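Long-range contact in probable zinc protease PqqL (Escherichia coli, PDB 6OFT), which probably acts as a zinc-dependent metallopeptidase of the M16 family in the periplasm, this chain being the first half of the protease: residues Y23-Q37 / Q373-A386. Numbering follows the deposited sequence.
Sequences YPHAHPKDQVNLWLQ and QAERDLRMLTSRLA. With PO4 (phosphate ion), chain D.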
ATOM      1  N   TYR A  23       1.040  12.804  16.672  1.00 21.21           N
ATOM      2  CA  TYR A  23       2.035  11.890  17.203  1.00 20.28           C
ATOM      3  C   TYR A  23       3.358  12.610  17.373  1.00 24.14           C
ATOM      4  O   TYR A  23       3.882  13.128  16.384  1.00 22.83           O
ATOM      5  CB  TYR A  23       2.182  10.633  16.325  1.00 20.19           C
ATOM      6  CG  TYR A  23       2.910   9.514  17.043  1.00 21.65           C
ATOM      7  CD1 TYR A  23       2.229   8.641  17.887  1.00 23.67           C
ATOM      8  CD2 TYR A  23       4.285   9.360  16.921  1.00 22.59           C
ATOM      9  CE1 TYR A  23       2.901   7.649  18.598  1.00 25.14           C
ATOM     10  CE2 TYR A  23       4.970   8.364  17.620  1.00 24.00           C
ATOM     11  CZ  TYR A  23       4.271   7.505  18.454  1.00 31.27           C
ATOM     12  OH  TYR A  23       4.937   6.519  19.142  1.00 29.68           O
ATOM     13  N   PRO A  24       3.925  12.646  18.609  1.00 22.00           N
ATOM     14  CA  PRO A  24       5.221  13.328  18.794  1.00 21.21           C
ATOM     15  C   PRO A  24       6.381  12.502  18.265  1.00 24.14           C
ATOM     16  O   PRO A  24       6.370  11.283  18.398  1.00 24.00           O
ATOM     17  CB  PRO A  24       5.315  13.508  20.312  1.00 23.18           C
ATOM     18  CG  PRO A  24       4.468  12.405  20.873  1.00 27.11           C
ATOM     19  CD  PRO A  24       3.420  12.068  19.881  1.00 22.04           C
ATOM     20  N   HIS A  25       7.374  13.165  17.659  1.00 19.82           N
ATOM     21  CA  HIS A  25       8.581  12.519  17.144  1.00 19.78           C
ATOM     22  C   HIS A  25       9.691  13.551  17.021  1.00 24.02           C
ATOM     23  O   HIS A  25       9.429  14.661  16.589  1.00 22.70           O
ATOM     24  CB  HIS A  25       8.332  11.786  15.811  1.00 20.04           C
ATOM     25  CG  HIS A  25       9.382  10.750  15.519  1.00 23.76           C
ATOM     26  ND1 HIS A  25       9.589   9.685  16.366  1.00 25.38           N
ATOM     27  CD2 HIS A  25      10.269  10.668  14.498  1.00 25.59           C
ATOM     28  CE1 HIS A  25      10.567   8.975  15.835  1.00 24.84           C
ATOM     29  NE2 HIS A  25      11.019   9.532  14.719  1.00 25.40           N
ATOM     30  N   ALA A  26      10.912  13.215  17.418  1.00 22.86           N
ATOM     31  CA  ALA A  26      12.011  14.193  17.370  1.00 23.63           C
ATOM     32  C   ALA A  26      13.235  13.655  16.616  1.00 29.36           C
ATOM     33  O   ALA A  26      14.372  13.852  17.036  1.00 28.17           O
ATOM     34  CB  ALA A  26      12.385  14.629  18.790  1.00 24.42           C
ATOM     35  N   HIS A  27      12.986  12.980  15.489  1.00 28.87           N
ATOM     36  CA  HIS A  27      14.016  12.434  14.608  1.00 29.91           C
ATOM     37  C   HIS A  27      13.519  12.600  13.148  1.00 33.38           C
ATOM     38  O   HIS A  27      12.714  11.783  12.678  1.00 32.67           O
ATOM     39  CB  HIS A  27      14.330  10.972  14.970  1.00 31.74           C
ATOM     40  CG  HIS A  27      15.500  10.393  14.236  1.00 35.97           C
ATOM     41  ND1 HIS A  27      15.327   9.516  13.176  1.00 37.77           N
ATOM     42  CD2 HIS A  27      16.825  10.589  14.430  1.00 38.39           C
ATOM     43  CE1 HIS A  27      16.546   9.191  12.778  1.00 37.53           C
ATOM     44  NE2 HIS A  27      17.478   9.822  13.491  1.00 38.47           N
ATOM     45  N   PRO A  28      13.902  13.703  12.443  1.00 28.32           N
ATOM     46  CA  PRO A  28      14.815  14.780  12.869  1.00 27.45           C
ATOM     47  C   PRO A  28      14.181  15.768  13.838  1.00 27.84           C
ATOM     48  O   PRO A  28      12.962  15.958  13.847  1.00 24.22           O
ATOM     49  CB  PRO A  28      15.228  15.441  11.538  1.00 29.68           C
ATOM     50  CG  PRO A  28      14.126  15.160  10.596  1.00 33.49           C
ATOM     51  CD  PRO A  28      13.419  13.912  11.065  1.00 28.71           C
ATOM     52  N   LYS A  29      15.026  16.388  14.672  1.00 23.94           N
ATOM     53  CA  LYS A  29      14.593  17.376  15.647  1.00 23.94           C
ATOM     54  C   LYS A  29      14.031  18.592  14.923  1.00 27.36           C
ATOM     55  O   LYS A  29      14.529  18.956  13.855  1.00 27.68           O
ATOM     56  CB  LYS A  29      15.791  17.817  16.510  1.00 27.15           C
ATOM     57  CG  LYS A  29      15.519  17.821  18.006  1.00 45.47           C
ATOM     58  CD  LYS A  29      15.803  16.465  18.656  1.00 60.06           C
ATOM     59  CE  LYS A  29      15.419  16.437  20.118  1.00 75.39           C
ATOM     60  NZ  LYS A  29      15.357  15.044  20.639  1.00 83.80           N
ATOM     61  N   ASP A  30      13.021  19.236  15.528  1.00 22.75           N
ATOM     62  CA  ASP A  30      12.371  20.458  15.040  1.00 22.29           C
ATOM     63  C   ASP A  30      11.763  20.320  13.649  1.00 25.88           C
ATOM     64  O   ASP A  30      11.621  21.316  12.940  1.00 25.51           O
ATOM     65  CB  ASP A  30      13.323  21.672  15.111  1.00 24.41           C
ATOM     66  CG  ASP A  30      13.906  21.895  16.480  1.00 31.98           C
ATOM     67  OD1 ASP A  30      13.130  21.868  17.466  1.00 30.56           O
ATOM     68  OD2 ASP A  30      15.140  22.102  16.570  1.00 38.79           O
ATOM     69  N   GLN A  31      11.365  19.096  13.283  1.00 22.27           N
ATOM     70  CA  GLN A  31      10.710  18.814  12.023  1.00 21.91           C
ATOM     71  C   GLN A  31       9.312  18.278  12.308  1.00 25.15           C
ATOM     72  O   GLN A  31       9.113  17.586  13.299  1.00 24.00           O
ATOM     73  CB  GLN A  31      11.517  17.819  11.165  1.00 23.29           C
ATOM     74  CG  GLN A  31      11.072  17.786   9.678  1.00 29.74           C
ATOM     75  CD  GLN A  31      11.497  18.987   8.853  1.00 33.60           C
ATOM     76  OE1 GLN A  31      12.322  19.807   9.260  1.00 26.07           O
ATOM     77  NE2 GLN A  31      10.957  19.110   7.653  1.00 26.28           N
ATOM     78  N   VAL A  32       8.347  18.631  11.445  1.00 22.81           N
ATOM     79  CA  VAL A  32       6.961  18.179  11.530  1.00 22.91           C
ATOM     80  C   VAL A  32       6.411  17.886  10.131  1.00 26.75           C
ATOM     81  O   VAL A  32       6.748  18.572   9.173  1.00 25.91           O
ATOM     82  CB  VAL A  32       6.064  19.190  12.312  1.00 26.26           C
ATOM     83  CG1 VAL A  32       5.872  20.498  11.538  1.00 25.45           C
ATOM     84  CG2 VAL A  32       4.716  18.573  12.681  1.00 25.90           C
ATOM     85  N   ASN A  33       5.570  16.857  10.035  1.00 23.92           N
ATOM     86  CA  ASN A  33       4.825  16.497   8.848  1.00 22.87           C
ATOM     87  C   ASN A  33       3.395  16.891   9.129  1.00 24.81           C
ATOM     88  O   ASN A  33       2.870  16.626  10.223  1.00 22.80           O
ATOM     89  CB  ASN A  33       4.916  15.004   8.555  1.00 21.45           C
ATOM     90  CG  ASN A  33       6.162  14.596   7.828  1.00 34.95           C
ATOM     91  OD1 ASN A  33       6.975  15.424   7.404  1.00 25.48           O
ATOM     92  ND2 ASN A  33       6.353  13.299   7.696  1.00 26.28           N
ATOM     93  N   LEU A  34       2.800  17.609   8.179  1.00 21.14           N
ATOM     94  CA  LEU A  34       1.406  18.042   8.241  1.00 21.61           C
ATOM     95  C   LEU A  34       0.765  17.473   6.995  1.00 23.85           C
ATOM     96  O   LEU A  34       1.171  17.827   5.882  1.00 22.12           O
ATOM     97  CB  LEU A  34       1.274  19.582   8.283  1.00 22.00           C
ATOM     98  CG  LEU A  34       2.001  20.340   9.405  1.00 26.65           C
ATOM     99  CD1 LEU A  34       1.852  21.835   9.209  1.00 26.74           C
ATOM    100  CD2 LEU A  34       1.480  19.945  10.806  1.00 28.64           C
ATOM    101  N   TRP A  35      -0.130  16.487   7.175  1.00 19.19           N
ATOM    102  CA  TRP A  35      -0.796  15.824   6.062  1.00 19.12           C
ATOM    103  C   TRP A  35      -2.292  15.964   6.185  1.00 23.41           C
ATOM    104  O   TRP A  35      -2.852  15.646   7.242  1.00 22.27           O
ATOM    105  CB  TRP A  35      -0.477  14.306   6.012  1.00 18.54           C
ATOM    106  CG  TRP A  35       0.912  13.874   5.617  1.00 19.92           C
ATOM    107  CD1 TRP A  35       2.056  14.630   5.604  1.00 22.88           C
ATOM    108  CD2 TRP A  35       1.311  12.538   5.288  1.00 19.81           C
ATOM    109  NE1 TRP A  35       3.130  13.856   5.220  1.00 22.26           N
ATOM    110  CE2 TRP A  35       2.702  12.564   5.029  1.00 23.71           C
ATOM    111  CE3 TRP A  35       0.623  11.311   5.195  1.00 20.97           C
ATOM    112  CZ2 TRP A  35       3.428  11.404   4.714  1.00 23.18           C
ATOM    113  CZ3 TRP A  35       1.334  10.169   4.834  1.00 22.42           C
ATOM    114  CH2 TRP A  35       2.715  10.225   4.586  1.00 23.38           C
ATOM    115  N   LEU A  36      -2.954  16.368   5.085  1.00 19.43           N
ATOM    116  CA  LEU A  36      -4.404  16.424   5.016  1.00 18.89           C
ATOM    117  C   LEU A  36      -4.839  15.207   4.193  1.00 23.61           C
ATOM    118  O   LEU A  36      -4.482  15.073   3.011  1.00 22.53           O
ATOM    119  CB  LEU A  36      -4.930  17.737   4.403  1.00 18.42           C
ATOM    120  CG  LEU A  36      -6.459  17.778   4.164  1.00 22.75           C
ATOM    121  CD1 LEU A  36      -7.253  17.665   5.512  1.00 21.92           C
ATOM    122  CD2 LEU A  36      -6.863  19.024   3.350  1.00 23.09           C
ATOM    123  N   GLN A  37      -5.608  14.324   4.832  1.00 20.41           N
ATOM    124  CA  GLN A  37      -6.067  13.090   4.225  1.00 19.92           C
ATOM    125  C   GLN A  37      -7.560  13.111   3.912  1.00 23.27           C
ATOM    126  O   GLN A  37      -8.387  13.175   4.813  1.00 21.17           O
ATOM    127  CB  GLN A  37      -5.671  11.891   5.127  1.00 20.98           C
ATOM    128  CG  GLN A  37      -6.263  10.531   4.730  1.00 20.30           C
ATOM    129  CD  GLN A  37      -5.977   9.520   5.797  1.00 27.93           C
ATOM    130  OE1 GLN A  37      -6.426   9.644   6.938  1.00 23.07           O
ATOM    131  NE2 GLN A  37      -5.200   8.512   5.466  1.00 22.07           N
ATOM    132  N   GLN A 373      12.802   3.208  19.167  1.00 26.86           N
ATOM    133  CA  GLN A 373      11.615   3.902  18.627  1.00 25.90           C
ATOM    134  C   GLN A 373      11.781   5.409  18.434  1.00 28.72           C
ATOM    135  O   GLN A 373      11.194   5.953  17.498  1.00 27.51           O
ATOM    136  CB  GLN A 373      10.324   3.600  19.403  1.00 27.19           C
ATOM    137  CG  GLN A 373      10.178   4.211  20.796  1.00 34.19           C
ATOM    138  CD  GLN A 373       8.753   3.975  21.245  1.00 45.67           C
ATOM    139  OE1 GLN A 373       8.390   2.870  21.607  1.00 30.50           O
ATOM    140  NE2 GLN A 373       7.887   4.990  21.170  1.00 41.83           N
ATOM    141  N   ALA A 374      12.600   6.072  19.257  1.00 25.80           N
ATOM    142  CA  ALA A 374      12.828   7.516  19.106  1.00 25.48           C
ATOM    143  C   ALA A 374      13.539   7.873  17.782  1.00 28.19           C
ATOM    144  O   ALA A 374      13.404   8.998  17.303  1.00 27.69           O
ATOM    145  CB  ALA A 374      13.613   8.053  20.299  1.00 26.50           C
ATOM    146  N   GLU A 375      14.231   6.895  17.173  1.00 24.92           N
ATOM    147  CA  GLU A 375      15.001   7.057  15.934  1.00 25.52           C
ATOM    148  C   GLU A 375      14.290   6.573  14.665  1.00 28.52           C
ATOM    149  O   GLU A 375      14.923   6.490  13.613  1.00 28.38           O
ATOM    150  CB  GLU A 375      16.390   6.388  16.069  1.00 27.87           C
ATOM    151  CG  GLU A 375      17.380   7.185  16.909  1.00 39.30           C
ATOM    152  CD  GLU A 375      17.087   7.271  18.393  1.00 67.84           C
ATOM    153  OE1 GLU A 375      16.671   6.248  18.986  1.00 67.55           O
ATOM    154  OE2 GLU A 375      17.266   8.372  18.964  1.00 68.70           O
ATOM    155  N   ARG A 376      12.983   6.295  14.741  1.00 24.54           N
ATOM    156  CA  ARG A 376      12.212   5.859  13.570  1.00 24.33           C
ATOM    157  C   ARG A 376      12.218   6.914  12.460  1.00 27.84           C
ATOM    158  O   ARG A 376      12.260   8.108  12.744  1.00 27.09           O
ATOM    159  CB  ARG A 376      10.755   5.568  13.949  1.00 23.06           C
ATOM    160  CG  ARG A 376      10.560   4.279  14.719  1.00 30.10           C
ATOM    161  CD  ARG A 376       9.108   4.135  15.147  1.00 28.45           C
ATOM    162  NE  ARG A 376       8.759   5.039  16.246  1.00 23.71           N
ATOM    163  CZ  ARG A 376       7.575   5.060  16.849  1.00 36.34           C
ATOM    164  NH1 ARG A 376       6.612   4.226  16.469  1.00 22.06           N
ATOM    165  NH2 ARG A 376       7.338   5.926  17.825  1.00 22.54           N
ATOM    166  N   ASP A 377      12.176   6.465  11.200  1.00 25.16           N
ATOM    167  CA  ASP A 377      12.105   7.342  10.036  1.00 25.68           C
ATOM    168  C   ASP A 377      10.771   8.085  10.099  1.00 29.70           C
ATOM    169  O   ASP A 377       9.723   7.443  10.240  1.00 30.55           O
ATOM    170  CB  ASP A 377      12.189   6.513   8.743  1.00 27.87           C
ATOM    171  CG  ASP A 377      12.045   7.352   7.499  1.00 34.28           C
ATOM    172  OD1 ASP A 377      12.995   8.085   7.169  1.00 36.10           O
ATOM    173  OD2 ASP A 377      10.970   7.309   6.884  1.00 37.78           O
ATOM    174  N   LEU A 378      10.817   9.428  10.065  1.00 25.62           N
ATOM    175  CA  LEU A 378       9.635  10.288  10.171  1.00 24.27           C
ATOM    176  C   LEU A 378       8.587   9.991   9.099  1.00 25.82           C
ATOM    177  O   LEU A 378       7.403   9.791   9.416  1.00 23.80           O
ATOM    178  CB  LEU A 378      10.044  11.776  10.178  1.00 24.31           C
ATOM    179  CG  LEU A 378       8.910  12.808  10.315  1.00 28.09           C
ATOM    180  CD1 LEU A 378       8.163  12.660  11.639  1.00 27.40           C
ATOM    181  CD2 LEU A 378       9.436  14.213  10.141  1.00 29.02           C
ATOM    182  N   ARG A 379       9.034   9.942   7.835  1.00 22.87           N
ATOM    183  CA  ARG A 379       8.196   9.645   6.668  1.00 22.25           C
ATOM    184  C   ARG A 379       7.443   8.300   6.817  1.00 28.01           C
ATOM    185  O   ARG A 379       6.221   8.264   6.661  1.00 27.17           O
ATOM    186  CB  ARG A 379       9.060   9.679   5.388  1.00 24.11           C
ATOM    187  CG  ARG A 379       8.325   9.172   4.146  1.00 37.11           C
ATOM    188  CD  ARG A 379       8.616   9.959   2.890  1.00 45.17           C
ATOM    189  NE  ARG A 379       7.478   9.865   1.969  1.00 59.12           N
ATOM    190  CZ  ARG A 379       6.503  10.767   1.880  1.00 68.70           C
ATOM    191  NH1 ARG A 379       6.532  11.865   2.629  1.00 54.55           N
ATOM    192  NH2 ARG A 379       5.504  10.589   1.026  1.00 51.99           N
ATOM    193  N   MET A 380       8.179   7.208   7.131  1.00 27.76           N
ATOM    194  CA  MET A 380       7.636   5.860   7.312  1.00 29.44           C
ATOM    195  C   MET A 380       6.617   5.818   8.459  1.00 26.66           C
ATOM    196  O   MET A 380       5.575   5.190   8.327  1.00 24.28           O
ATOM    197  CB  MET A 380       8.773   4.847   7.535  1.00 34.57           C
ATOM    198  CG  MET A 380       8.299   3.402   7.706  1.00 42.66           C
ATOM    199  SD  MET A 380       7.191   2.788   6.392  1.00 51.16           S
ATOM    200  CE  MET A 380       8.311   2.875   4.935  1.00 48.12           C
ATOM    201  N   LEU A 381       6.919   6.497   9.571  1.00 22.43           N
ATOM    202  CA  LEU A 381       6.022   6.592  10.721  1.00 21.47           C
ATOM    203  C   LEU A 381       4.743   7.368  10.338  1.00 23.43           C
ATOM    204  O   LEU A 381       3.637   6.931  10.684  1.00 22.72           O
ATOM    205  CB  LEU A 381       6.772   7.256  11.893  1.00 21.64           C
ATOM    206  CG  LEU A 381       5.986   7.529  13.170  1.00 26.58           C
ATOM    207  CD1 LEU A 381       5.442   6.241  13.790  1.00 26.62           C
ATOM    208  CD2 LEU A 381       6.841   8.282  14.168  1.00 26.38           C
ATOM    209  N   THR A 382       4.884   8.474   9.575  1.00 20.37           N
ATOM    210  CA  THR A 382       3.710   9.254   9.122  1.00 20.52           C
ATOM    211  C   THR A 382       2.824   8.399   8.197  1.00 24.10           C
ATOM    212  O   THR A 382       1.590   8.429   8.325  1.00 22.64           O
ATOM    213  CB  THR A 382       4.105  10.600   8.473  1.00 22.69           C
ATOM    214  OG1 THR A 382       5.089  11.237   9.279  1.00 22.97           O
ATOM    215  CG2 THR A 382       2.909  11.547   8.312  1.00 17.66           C
ATOM    216  N   SER A 383       3.465   7.604   7.305  1.00 21.14           N
ATOM    217  CA  SER A 383       2.762   6.716   6.364  1.00 20.17           C
ATOM    218  C   SER A 383       1.975   5.630   7.095  1.00 22.73           C
ATOM    219  O   SER A 383       0.826   5.376   6.738  1.00 20.76           O
ATOM    220  CB  SER A 383       3.738   6.089   5.366  1.00 22.95           C
ATOM    221  OG  SER A 383       4.401   7.109   4.641  1.00 31.44           O
ATOM    222  N   ARG A 384       2.594   4.990   8.129  1.00 21.48           N
ATOM    223  CA  ARG A 384       1.938   3.942   8.924  1.00 20.55           C
ATOM    224  C   ARG A 384       0.693   4.500   9.625  1.00 23.31           C
ATOM    225  O   ARG A 384      -0.341   3.835   9.655  1.00 21.80           O
ATOM    226  CB  ARG A 384       2.928   3.296   9.928  1.00 21.48           C
ATOM    227  CG  ARG A 384       2.297   2.179  10.766  1.00 31.79           C
ATOM    228  CD  ARG A 384       3.305   1.216  11.411  1.00 34.91           C
ATOM    229  NE  ARG A 384       3.773   1.659  12.725  1.00 39.74           N
ATOM    230  CZ  ARG A 384       3.162   1.390  13.879  1.00 53.33           C
ATOM    231  NH1 ARG A 384       2.021   0.708  13.895  1.00 31.84           N
ATOM    232  NH2 ARG A 384       3.678   1.819  15.025  1.00 40.73           N
ATOM    233  N   LEU A 385       0.790   5.719  10.186  1.00 22.10           N
ATOM    234  CA  LEU A 385      -0.343   6.371  10.858  1.00 22.19           C
ATOM    235  C   LEU A 385      -1.449   6.723   9.839  1.00 23.70           C
ATOM    236  O   LEU A 385      -2.639   6.515  10.115  1.00 22.54           O
ATOM    237  CB  LEU A 385       0.130   7.623  11.636  1.00 23.06           C
ATOM    238  CG  LEU A 385      -0.923   8.313  12.500  1.00 28.63           C
ATOM    239  CD1 LEU A 385      -1.507   7.358  13.547  1.00 30.22           C
ATOM    240  CD2 LEU A 385      -0.354   9.579  13.164  1.00 28.47           C
ATOM    241  N   ALA A 386      -1.056   7.194   8.642  1.00 19.86           N
ATOM    242  CA  ALA A 386      -2.015   7.494   7.559  1.00 19.23           C
ATOM    243  C   ALA A 386      -2.766   6.211   7.146  1.00 22.20           C
ATOM    244  O   ALA A 386      -3.974   6.243   6.921  1.00 21.45           O
ATOM    245  CB  ALA A 386      -1.290   8.098   6.358  1.00 19.54           C
TER
HETATM  246  P   PO4 D1002       8.714   8.857  19.881  1.00 41.27           P
HETATM  247  O1  PO4 D1002       8.531   8.409  18.418  1.00 38.42           O
HETATM  248  O2  PO4 D1002       8.947   7.555  20.782  1.00 42.84           O
HETATM  249  O3  PO4 D1002       9.965   9.844  20.044  1.00 40.19           O
HETATM  250  O4  PO4 D1002       7.370   9.592  20.340  1.00 41.59           O
HETATM  251  O   HOH W   1      11.982  10.955  18.652  1.00 25.65           O
HETATM  252  O   HOH W   2      13.400  10.626  10.213  1.00 29.78           O
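Trp35 lays one face of its indole under the methyl of Thr382: CG2 stands 3.5 Å from the centroid of the six-membered ring and 14° off its normal, a CH-pi contact over the ring centre. Ser383 OG, from the adjoining residue, and Ala386 CB, one turn on, come in at the indole edge instead. Thr382 turns OG1 anti to its carbonyl carbon (chi1 -45°), which leaves CG2 anti to the backbone N and directed at Trp35, and sets OG1 beside Asn33, whose ND2 donates to it over 2.9 Å; OG1 in turn donates to Leu378 O, so two bonds fix the hydroxyl, one accepted and one donated. Further along, Gln37 NE2 reaches Ala386 O at 3.0 Å, the acceptor lying in the amide plane, while its OE1 is bonded to Ser389 and NE2 also to Glu95. Helix 378-391 thus packs on one face of the mixed sheet of the M16 peptidase domain, its 378-386 portion crossing strand 31-37 at -31°, while Leu34 and Leu36 on the other face meet helix 107-122.

At the opposite end His25 is held through both ring nitrogens. NE2 donates to Arg376 O at 2.7 Å, and ND1 to O1 of a phosphate, probably from the crystallisation liquor; Leu381 CD2 lies over one ring face. Arg376 NH2 shares that phosphate oxygen and also donates to Tyr23 OH (2.8 Å), which lies in the guanidinium plane, though the tyrosine ring stands nearly perpendicular to it; Asp6 bonds the same hydroxyl. A leucine in place of His25 would probably leave Arg376 O with just the weak bond from His27 ND1 among these side chains, and phosphate O1 without one of its donors. Next along the loop, Glu375 CA sits 3.9 Å from the centroid of the His27 ring, over its face, and a water bridges His27 O to Leu378 N.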